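Local coordinates for pentafunctional AROM polypeptide (Schizosaccharomyces pombe, PDB 5SWV), which probably carries out the dehydroquinate dehydratase and shikimate dehydrogenase steps of the shikimate pathway, as the C-terminal portion of the five-activity AROM enzyme, at residues A[269-283]-A[511-525]. Sequence-based numbering, arbitrary orientation.
Sequences LHSTAYELLGLPHTY and SFHLWTGMTAPFDAV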
loop_
_atom_site.group_PDB
_atom_site.type_symbol
_atom_site.label_atom_id
_atom_site.label_comp_id
_atom_site.label_asym_id
_atom_site.label_seq_id
_atom_site.Cartn_x
_atom_site.Cartn_y
_atom_site.Cartn_z
ATOM N N LEU A 269 -2.015 18.915 0.953
ATOM C CA LEU A 269 -2.089 17.452 1.047
ATOM C C LEU A 269 -0.705 16.830 1.008
ATOM O O LEU A 269 -0.331 16.079 1.916
ATOM C CB LEU A 269 -3.036 16.874 -0.021
ATOM C CG LEU A 269 -2.866 15.529 -0.749
ATOM C CD1 LEU A 269 -2.523 14.299 0.067
ATOM C CD2 LEU A 269 -4.162 15.261 -1.517
ATOM N N HIS A 270 0.073 17.180 -0.005
ATOM C CA HIS A 270 1.417 16.621 -0.140
ATOM C C HIS A 270 2.424 17.180 0.883
ATOM O O HIS A 270 3.262 16.430 1.373
ATOM C CB HIS A 270 1.905 16.778 -1.570
ATOM C CG HIS A 270 1.123 15.968 -2.553
ATOM N ND1 HIS A 270 1.523 14.718 -2.966
ATOM C CD2 HIS A 270 -0.038 16.220 -3.199
ATOM C CE1 HIS A 270 0.644 14.233 -3.826
ATOM N NE2 HIS A 270 -0.313 15.125 -3.983
ATOM N N SER A 271 2.323 18.472 1.209
ATOM C CA SER A 271 3.130 19.102 2.288
ATOM C C SER A 271 2.986 18.336 3.578
ATOM O O SER A 271 3.986 18.013 4.222
ATOM C CB SER A 271 2.684 20.545 2.580
ATOM O OG SER A 271 3.051 21.429 1.541
ATOM N N THR A 272 1.731 18.058 3.936
ATOM C CA THR A 272 1.411 17.273 5.122
ATOM C C THR A 272 2.024 15.891 5.031
ATOM O O THR A 272 2.611 15.434 5.989
ATOM C CB THR A 272 -0.104 17.171 5.350
ATOM O OG1 THR A 272 -0.648 18.488 5.425
ATOM C CG2 THR A 272 -0.420 16.448 6.629
ATOM N N ALA A 273 1.922 15.228 3.890
ATOM C CA ALA A 273 2.499 13.887 3.760
ATOM C C ALA A 273 4.020 13.857 4.017
ATOM O O ALA A 273 4.510 12.949 4.697
ATOM C CB ALA A 273 2.180 13.300 2.395
ATOM N N TYR A 274 4.751 14.852 3.502
ATOM C CA TYR A 274 6.207 14.934 3.710
ATOM C C TYR A 274 6.545 15.044 5.192
ATOM O O TYR A 274 7.459 14.384 5.698
ATOM C CB TYR A 274 6.828 16.137 2.989
ATOM C CG TYR A 274 6.500 16.271 1.515
ATOM C CD1 TYR A 274 6.485 15.162 0.676
ATOM C CD2 TYR A 274 6.215 17.516 0.959
ATOM C CE1 TYR A 274 6.167 15.280 -0.659
ATOM C CE2 TYR A 274 5.907 17.643 -0.375
ATOM C CZ TYR A 274 5.881 16.519 -1.181
ATOM O OH TYR A 274 5.593 16.636 -2.522
ATOM N N GLU A 275 5.778 15.886 5.872
ATOM C CA GLU A 275 5.960 16.186 7.279
ATOM C C GLU A 275 5.734 14.962 8.143
ATOM O O GLU A 275 6.499 14.715 9.046
ATOM C CB GLU A 275 4.986 17.278 7.677
ATOM C CG GLU A 275 5.321 17.974 8.976
ATOM C CD GLU A 275 4.106 18.643 9.620
ATOM O OE1 GLU A 275 3.065 18.865 8.937
ATOM O OE2 GLU A 275 4.204 18.946 10.838
ATOM N N LEU A 276 4.687 14.198 7.853
ATOM C CA LEU A 276 4.399 12.941 8.557
ATOM C C LEU A 276 5.363 11.795 8.252
ATOM O O LEU A 276 5.448 10.864 9.022
ATOM C CB LEU A 276 2.970 12.481 8.261
ATOM C CG LEU A 276 1.854 13.418 8.773
ATOM C CD1 LEU A 276 0.540 13.178 8.029
ATOM C CD2 LEU A 276 1.650 13.275 10.278
ATOM N N LEU A 277 6.087 11.860 7.145
ATOM C CA LEU A 277 7.023 10.800 6.765
ATOM C C LEU A 277 8.500 11.179 6.831
ATOM O O LEU A 277 9.362 10.350 6.494
ATOM C CB LEU A 277 6.667 10.311 5.364
ATOM C CG LEU A 277 5.543 9.286 5.466
ATOM C CD1 LEU A 277 4.404 9.637 4.551
ATOM C CD2 LEU A 277 6.094 7.900 5.193
ATOM N N GLY A 278 8.794 12.398 7.290
ATOM C CA GLY A 278 10.168 12.831 7.517
ATOM C C GLY A 278 10.906 13.144 6.235
ATOM O O GLY A 278 12.130 13.004 6.180
ATOM N N LEU A 279 10.167 13.584 5.217
ATOM C CA LEU A 279 10.729 13.871 3.909
ATOM C C LEU A 279 10.951 15.378 3.723
ATOM O O LEU A 279 10.220 16.182 4.283
ATOM C CB LEU A 279 9.802 13.327 2.806
ATOM C CG LEU A 279 9.679 11.804 2.674
ATOM C CD1 LEU A 279 8.794 11.477 1.484
ATOM C CD2 LEU A 279 11.037 11.135 2.492
ATOM N N PRO A 280 11.940 15.769 2.901
ATOM C CA PRO A 280 12.330 17.172 2.786
ATOM C C PRO A 280 11.790 17.861 1.546
ATOM O O PRO A 280 12.377 18.838 1.104
ATOM C CB PRO A 280 13.844 17.056 2.636
ATOM C CG PRO A 280 13.995 15.846 1.756
ATOM C CD PRO A 280 12.821 14.924 2.064
ATOM N N HIS A 281 10.700 17.369 0.971
ATOM C CA HIS A 281 10.293 17.799 -0.365
ATOM C C HIS A 281 9.439 19.066 -0.273
ATOM O O HIS A 281 9.039 19.476 0.816
ATOM C CB HIS A 281 9.542 16.665 -1.088
ATOM C CG HIS A 281 10.299 15.361 -1.184
ATOM N ND1 HIS A 281 11.622 15.279 -1.560
ATOM C CD2 HIS A 281 9.894 14.083 -0.983
ATOM C CE1 HIS A 281 12.007 14.016 -1.577
ATOM N NE2 HIS A 281 10.975 13.267 -1.231
ATOM N N THR A 282 9.196 19.695 -1.416
ATOM C CA THR A 282 8.197 20.766 -1.515
ATOM C C THR A 282 7.199 20.442 -2.615
ATOM O O THR A 282 7.540 19.716 -3.546
ATOM C CB THR A 282 8.850 22.116 -1.824
ATOM O OG1 THR A 282 9.678 21.994 -2.986
ATOM C CG2 THR A 282 9.692 22.570 -0.655
ATOM N N TYR A 283 5.977 20.980 -2.513
ATOM C CA TYR A 283 4.943 20.862 -3.567
ATOM C C TYR A 283 4.309 22.225 -3.825
ATOM O O TYR A 283 3.857 22.882 -2.898
ATOM C CB TYR A 283 3.871 19.856 -3.140
ATOM C CG TYR A 283 2.831 19.398 -4.187
ATOM C CD1 TYR A 283 1.831 20.249 -4.657
ATOM C CD2 TYR A 283 2.811 18.079 -4.637
ATOM C CE1 TYR A 283 0.877 19.807 -5.568
ATOM C CE2 TYR A 283 1.856 17.627 -5.543
ATOM C CZ TYR A 283 0.895 18.488 -6.003
ATOM O OH TYR A 283 -0.036 18.020 -6.887
ATOM N N SER A 511 -0.760 9.120 -5.860
ATOM C CA SER A 511 0.295 9.794 -6.603
ATOM C C SER A 511 1.550 9.874 -5.755
ATOM O O SER A 511 2.653 9.583 -6.232
ATOM C CB SER A 511 -0.147 11.185 -7.031
ATOM O OG SER A 511 -1.250 11.113 -7.916
ATOM N N PHE A 512 1.362 10.234 -4.489
ATOM C CA PHE A 512 2.451 10.299 -3.508
ATOM C C PHE A 512 3.184 8.963 -3.354
ATOM O O PHE A 512 4.424 8.940 -3.281
ATOM C CB PHE A 512 1.915 10.779 -2.144
ATOM C CG PHE A 512 2.946 10.786 -1.050
ATOM C CD1 PHE A 512 3.765 11.897 -0.860
ATOM C CD2 PHE A 512 3.102 9.684 -0.206
ATOM C CE1 PHE A 512 4.722 11.913 0.152
ATOM C CE2 PHE A 512 4.060 9.690 0.807
ATOM C CZ PHE A 512 4.868 10.809 0.988
ATOM N N HIS A 513 2.419 7.870 -3.300
ATOM C CA HIS A 513 2.992 6.528 -3.221
ATOM C C HIS A 513 3.781 6.208 -4.499
ATOM O O HIS A 513 4.913 5.733 -4.431
ATOM C CB HIS A 513 1.893 5.492 -2.917
ATOM C CG HIS A 513 2.369 4.067 -2.856
ATOM N ND1 HIS A 513 1.754 3.050 -3.561
ATOM C CD2 HIS A 513 3.374 3.484 -2.165
ATOM C CE1 HIS A 513 2.362 1.908 -3.311
ATOM N NE2 HIS A 513 3.353 2.145 -2.472
ATOM N N LEU A 514 3.222 6.518 -5.659
ATOM C CA LEU A 514 3.945 6.260 -6.911
ATOM C C LEU A 514 5.251 7.050 -6.982
ATOM O O LEU A 514 6.207 6.582 -7.569
ATOM C CB LEU A 514 3.072 6.560 -8.147
ATOM C CG LEU A 514 1.872 5.637 -8.338
ATOM C CD1 LEU A 514 0.804 6.373 -9.138
ATOM C CD2 LEU A 514 2.259 4.308 -8.979
ATOM N N TRP A 515 5.294 8.230 -6.378
ATOM C CA TRP A 515 6.521 9.037 -6.369
ATOM C C TRP A 515 7.563 8.639 -5.343
ATOM O O TRP A 515 8.714 8.498 -5.693
ATOM C CB TRP A 515 6.194 10.507 -6.177
ATOM C CG TRP A 515 5.594 11.136 -7.371
ATOM C CD1 TRP A 515 5.944 10.940 -8.687
ATOM C CD2 TRP A 515 4.565 12.119 -7.375
ATOM N NE1 TRP A 515 5.175 11.727 -9.503
ATOM C CE2 TRP A 515 4.330 12.472 -8.723
ATOM C CE3 TRP A 515 3.808 12.732 -6.372
ATOM C CZ2 TRP A 515 3.383 13.416 -9.086
ATOM C CZ3 TRP A 515 2.863 13.674 -6.736
ATOM C CH2 TRP A 515 2.657 14.008 -8.081
ATOM N N THR A 516 7.163 8.493 -4.083
ATOM C CA THR A 516 8.104 8.305 -2.957
ATOM C C THR A 516 8.340 6.842 -2.590
ATOM O O THR A 516 9.219 6.533 -1.790
ATOM C CB THR A 516 7.587 9.012 -1.688
ATOM O OG1 THR A 516 6.416 8.346 -1.189
ATOM C CG2 THR A 516 7.253 10.451 -1.987
ATOM N N GLY A 517 7.545 5.939 -3.150
ATOM C CA GLY A 517 7.595 4.521 -2.766
ATOM C C GLY A 517 6.909 4.187 -1.447
ATOM O O GLY A 517 6.987 3.046 -1.003
ATOM N N MET A 518 6.202 5.157 -0.851
ATOM C CA MET A 518 5.661 5.031 0.508
ATOM C C MET A 518 4.227 5.508 0.587
ATOM O O MET A 518 3.871 6.493 -0.042
ATOM C CB MET A 518 6.513 5.865 1.466
ATOM C CG MET A 518 7.963 5.379 1.535
ATOM S SD MET A 518 9.079 6.318 2.588
ATOM C CE MET A 518 8.776 7.944 1.942
ATOM N N THR A 519 3.409 4.809 1.371
ATOM C CA THR A 519 2.060 5.283 1.647
ATOM C C THR A 519 2.123 6.347 2.713
ATOM O O THR A 519 3.128 6.482 3.393
ATOM C CB THR A 519 1.122 4.189 2.162
ATOM O OG1 THR A 519 1.603 3.733 3.423
ATOM C CG2 THR A 519 1.004 3.021 1.166
ATOM N N ALA A 520 1.035 7.094 2.846
ATOM C CA ALA A 520 0.875 8.103 3.887
ATOM C C ALA A 520 -0.508 7.926 4.536
ATOM O O ALA A 520 -1.426 7.478 3.866
ATOM C CB ALA A 520 1.010 9.481 3.272
ATOM N N PRO A 521 -0.679 8.306 5.819
ATOM C CA PRO A 521 -1.943 8.022 6.509
ATOM C C PRO A 521 -3.083 8.933 6.063
ATOM O O PRO A 521 -2.909 10.157 6.022
ATOM C CB PRO A 521 -1.608 8.294 7.976
ATOM C CG PRO A 521 -0.472 9.267 7.955
ATOM C CD PRO A 521 0.123 9.286 6.571
ATOM N N PHE A 522 -4.233 8.341 5.741
ATOM C CA PHE A 522 -5.343 9.109 5.203
ATOM C C PHE A 522 -5.874 10.124 6.206
ATOM O O PHE A 522 -6.021 11.280 5.864
ATOM C CB PHE A 522 -6.459 8.185 4.744
ATOM C CG PHE A 522 -7.760 8.889 4.456
ATOM C CD1 PHE A 522 -8.009 9.431 3.208
ATOM C CD2 PHE A 522 -8.740 8.999 5.442
ATOM C CE1 PHE A 522 -9.209 10.072 2.946
ATOM C CE2 PHE A 522 -9.941 9.640 5.189
ATOM C CZ PHE A 522 -10.177 10.175 3.937
ATOM N N ASP A 523 -6.147 9.686 7.432
ATOM C CA ASP A 523 -6.832 10.514 8.442
ATOM C C ASP A 523 -6.222 11.889 8.700
ATOM O O ASP A 523 -6.917 12.897 8.589
ATOM C CB ASP A 523 -6.915 9.775 9.780
ATOM C CG ASP A 523 -8.001 8.714 9.816
ATOM O OD1 ASP A 523 -8.753 8.515 8.825
ATOM O OD2 ASP A 523 -8.101 8.076 10.885
ATOM N N ALA A 524 -4.939 11.927 9.058
ATOM C CA ALA A 524 -4.263 13.193 9.383
ATOM C C ALA A 524 -4.052 14.075 8.162
ATOM O O ALA A 524 -4.032 15.295 8.282
ATOM C CB ALA A 524 -2.937 12.950 10.085
ATOM N N VAL A 525 -3.901 13.469 6.991
ATOM C CA VAL A 525 -3.749 14.235 5.765
ATOM C C VAL A 525 -5.089 14.853 5.372
ATOM O O VAL A 525 -5.134 15.982 4.896
ATOM C CB VAL A 525 -3.209 13.375 4.616
ATOM C CG1 VAL A 525 -3.133 14.184 3.337
ATOM C CG2 VAL A 525 -1.819 12.852 4.947
#
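Ala273 and Phe512 meet where helix 269-277 passes over helix 511-516, their axes 11.6 Å apart at closest approach and crossing at -50°. At Gly517, just past the helix and with positive phi, the chain turns, and 518-521 runs on across the first helix, bringing the CA of Ala520 to 6.0 Å from that of Ala273. Phe512 is a knob in the hole formed by His270, Ala273, Tyr274 and Leu277. A chi1 of 176° swings the Phe512 ring away from its own backbone N, and one face of it meets Ala273 CB, a CH-pi contact 3.9 Å from the centroid, while Tyr274 CD1 meets its edge. Thr516 OG1 lies over the opposite face, offset toward the rim; it donates to Phe512 O from above the carbonyl plane and accepts from Met518 N, closing an ST turn. Here the C-terminal end of the chain returns to pack on helix 266-277 of the substrate-binding part, as in other shikimate dehydrogenases. Leu277 CD1 rests against both the Phe512 ring and Ala520 CB (3.6 Å), whereas Leu279 and Met518 reach tip to tip, CD1 to CE 3.6 Å. Farther along, Leu276 CD1 nestles among Pro521, Ala524 and Val525. At the other flank, His270 CE1 comes to the edge of the Trp515 ring, whose NE1 is hydrogen-bonded to Ile336 O.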